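Long-range contact in 1-Cys peroxiredoxin (Vibrio vulnificus MO6-24/O, PDB 5K1G), which probably reduces peroxides, as expected of the 1-Cys peroxiredoxin family, and may also scavenge nitric oxide: residues L37-G42 against L120-Y125. Numbering follows the deposited sequence.
Sequences LFAVPG and LRSQRY
Ala-39 lies over one face of the Tyr-125 ring, a CH-pi contact with CB 3.5 Å from the ring centroid and displaced toward the CE2-CZ rim. The tyrosine chi1 of 64° places CG between the backbone N and the carbonyl carbon and sets the ring face against the methyl. The same two residues join the backbones: Ala-39 N donates to Tyr-125 O at 2.8 Å, nearly straight at 167°, whereas the return bond from Tyr-125 N is weak.

Past these two bonds the chains stay close, but a water and side chains make the links. A water accepts from Ser-122 N and donates to Val-40 O, and more weakly to Pro-41 O. Ser-122 OG reaches forward to donate to Gln-123 O, 2.8 Å away, and touches the Ala-39 methyl. Two arginines then hold Pro-41. Arg-121, bent at chi2 (-63°), wraps its methylenes round Pro-41 O and donates to it from NH1 at 3.0 Å, with the oxygen at the edge of the guanidinium and near its plane. Arg-124 instead presents a guanidinium face to the proline ring: Pro-41 CD lies 3.3 Å from Arg-124 NH2, over the face and toward its rim.

Both arginines reach further: Arg-121 NE donates to Gly-118 O and its NH2 forms a salt bridge with Asp-78 of the second subunit, while Arg-124 NH1 forms one with Asp-48. Pro-41, Thr-45 and Asp-48 occupy the positions of the peroxiredoxin PxxxTxxC motif, Asp-48 standing where the peroxidatic cysteine is expected; Arg-124 is consistent with the family's active-site arginine. In this thioredoxin-like fold, strand 34-40 runs between strands 70-75 and 120-130; helix 46-58 packs on Val-40 and Pro-41, while helix 103-108 meets Tyr-125 and Ser-122.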
loop_
_atom_site.group_PDB
_atom_site.type_symbol
_atom_site.label_atom_id
_atom_site.label_comp_id
_atom_site.label_asym_id
_atom_site.label_seq_id
_atom_site.Cartn_x
_atom_site.Cartn_y
_atom_site.Cartn_z
ATOM N N LEU A 37 8.576 -10.846 -15.811
ATOM C CA LEU A 37 8.207 -9.834 -14.830
ATOM C C LEU A 37 6.846 -9.278 -15.209
ATOM O O LEU A 37 6.663 -8.804 -16.334
ATOM C CB LEU A 37 9.248 -8.713 -14.778
ATOM C CG LEU A 37 8.858 -7.483 -13.951
ATOM C CD1 LEU A 37 8.786 -7.815 -12.466
ATOM C CD2 LEU A 37 9.817 -6.336 -14.194
ATOM N N PHE A 38 5.889 -9.349 -14.288
ATOM C CA PHE A 38 4.584 -8.742 -14.501
ATOM C C PHE A 38 4.304 -7.753 -13.382
ATOM O O PHE A 38 4.698 -7.970 -12.232
ATOM C CB PHE A 38 3.458 -9.794 -14.604
ATOM C CG PHE A 38 3.172 -10.541 -13.323
ATOM C CD1 PHE A 38 3.934 -11.639 -12.958
ATOM C CD2 PHE A 38 2.108 -10.172 -12.512
ATOM C CE1 PHE A 38 3.659 -12.338 -11.792
ATOM C CE2 PHE A 38 1.831 -10.865 -11.343
ATOM C CZ PHE A 38 2.607 -11.950 -10.986
ATOM N N ALA A 39 3.651 -6.652 -13.733
ATOM C CA ALA A 39 3.387 -5.574 -12.796
ATOM C C ALA A 39 1.891 -5.431 -12.569
ATOM O O ALA A 39 1.094 -5.573 -13.500
ATOM C CB ALA A 39 3.960 -4.252 -13.301
ATOM N N VAL A 40 1.521 -5.136 -11.328
ATOM C CA VAL A 40 0.121 -4.962 -10.952
ATOM C C VAL A 40 -0.078 -3.556 -10.392
ATOM O O VAL A 40 0.878 -2.955 -9.877
ATOM C CB VAL A 40 -0.312 -6.036 -9.945
ATOM C CG1 VAL A 40 -0.247 -7.417 -10.593
ATOM C CG2 VAL A 40 0.566 -5.980 -8.707
ATOM N N PRO A 41 -1.281 -2.983 -10.493
ATOM C CA PRO A 41 -1.500 -1.652 -9.902
ATOM C C PRO A 41 -1.474 -1.652 -8.384
ATOM O O PRO A 41 -1.157 -0.617 -7.784
ATOM C CB PRO A 41 -2.880 -1.248 -10.443
ATOM C CG PRO A 41 -3.080 -2.097 -11.665
ATOM C CD PRO A 41 -2.402 -3.398 -11.351
ATOM N N GLY A 42 -1.793 -2.768 -7.737
ATOM C CA GLY A 42 -1.792 -2.773 -6.289
ATOM C C GLY A 42 -1.999 -4.126 -5.645
ATOM O O GLY A 42 -2.896 -4.882 -6.029
ATOM N N LEU A 120 0.086 7.518 -7.420
ATOM C CA LEU A 120 0.836 6.923 -8.519
ATOM C C LEU A 120 0.992 5.423 -8.308
ATOM O O LEU A 120 1.505 4.979 -7.275
ATOM C CB LEU A 120 2.212 7.576 -8.638
ATOM C CG LEU A 120 2.364 8.903 -9.381
ATOM C CD1 LEU A 120 3.842 9.217 -9.574
ATOM C CD2 LEU A 120 1.638 8.882 -10.720
ATOM N N ARG A 121 0.557 4.643 -9.293
ATOM C CA ARG A 121 0.738 3.201 -9.298
ATOM C C ARG A 121 1.361 2.798 -10.628
ATOM O O ARG A 121 1.607 3.632 -11.504
ATOM C CB ARG A 121 -0.591 2.470 -9.067
ATOM C CG ARG A 121 -1.249 2.791 -7.735
ATOM C CD ARG A 121 -0.384 2.342 -6.568
ATOM N NE ARG A 121 -1.026 2.585 -5.281
ATOM C CZ ARG A 121 -1.648 1.650 -4.570
ATOM N NH1 ARG A 121 -1.717 0.406 -5.023
ATOM N NH2 ARG A 121 -2.206 1.959 -3.407
ATOM N N SER A 122 1.633 1.509 -10.779
ATOM C CA SER A 122 2.135 0.995 -12.041
ATOM C C SER A 122 0.977 0.648 -12.963
ATOM O O SER A 122 -0.068 0.166 -12.514
ATOM C CB SER A 122 3.005 -0.243 -11.816
ATOM O OG SER A 122 3.489 -0.738 -13.052
ATOM N N GLN A 123 1.158 0.909 -14.253
ATOM C CA GLN A 123 0.290 0.276 -15.231
ATOM C C GLN A 123 0.485 -1.234 -15.171
ATOM O O GLN A 123 1.527 -1.738 -14.736
ATOM C CB GLN A 123 0.584 0.776 -16.644
ATOM C CG GLN A 123 0.408 2.266 -16.847
ATOM C CD GLN A 123 0.789 2.688 -18.249
ATOM O OE1 GLN A 123 0.446 2.016 -19.224
ATOM N NE2 GLN A 123 1.510 3.795 -18.360
ATOM N N ARG A 124 -0.536 -1.963 -15.605
ATOM C CA ARG A 124 -0.439 -3.411 -15.677
ATOM C C ARG A 124 0.321 -3.802 -16.938
ATOM O O ARG A 124 -0.047 -3.395 -18.043
ATOM C CB ARG A 124 -1.832 -4.036 -15.669
ATOM C CG ARG A 124 -1.836 -5.543 -15.516
ATOM C CD ARG A 124 -3.250 -6.092 -15.549
ATOM N NE ARG A 124 -4.135 -5.374 -14.636
ATOM C CZ ARG A 124 -4.228 -5.621 -13.335
ATOM N NH1 ARG A 124 -3.485 -6.572 -12.783
ATOM N NH2 ARG A 124 -5.063 -4.916 -12.580
ATOM N N TYR A 125 1.396 -4.571 -16.773
ATOM C CA TYR A 125 2.175 -5.030 -17.914
ATOM C C TYR A 125 2.866 -6.341 -17.564
ATOM O O TYR A 125 2.854 -6.794 -16.417
ATOM C CB TYR A 125 3.205 -3.980 -18.369
ATOM C CG TYR A 125 4.295 -3.657 -17.360
ATOM C CD1 TYR A 125 5.416 -4.472 -17.230
ATOM C CD2 TYR A 125 4.214 -2.525 -16.557
ATOM C CE1 TYR A 125 6.410 -4.184 -16.317
ATOM C CE2 TYR A 125 5.212 -2.224 -15.644
ATOM C CZ TYR A 125 6.304 -3.058 -15.527
ATOM O OH TYR A 125 7.298 -2.771 -14.619
HETATM O O HOH W 1 1.511 -0.506 -8.732
#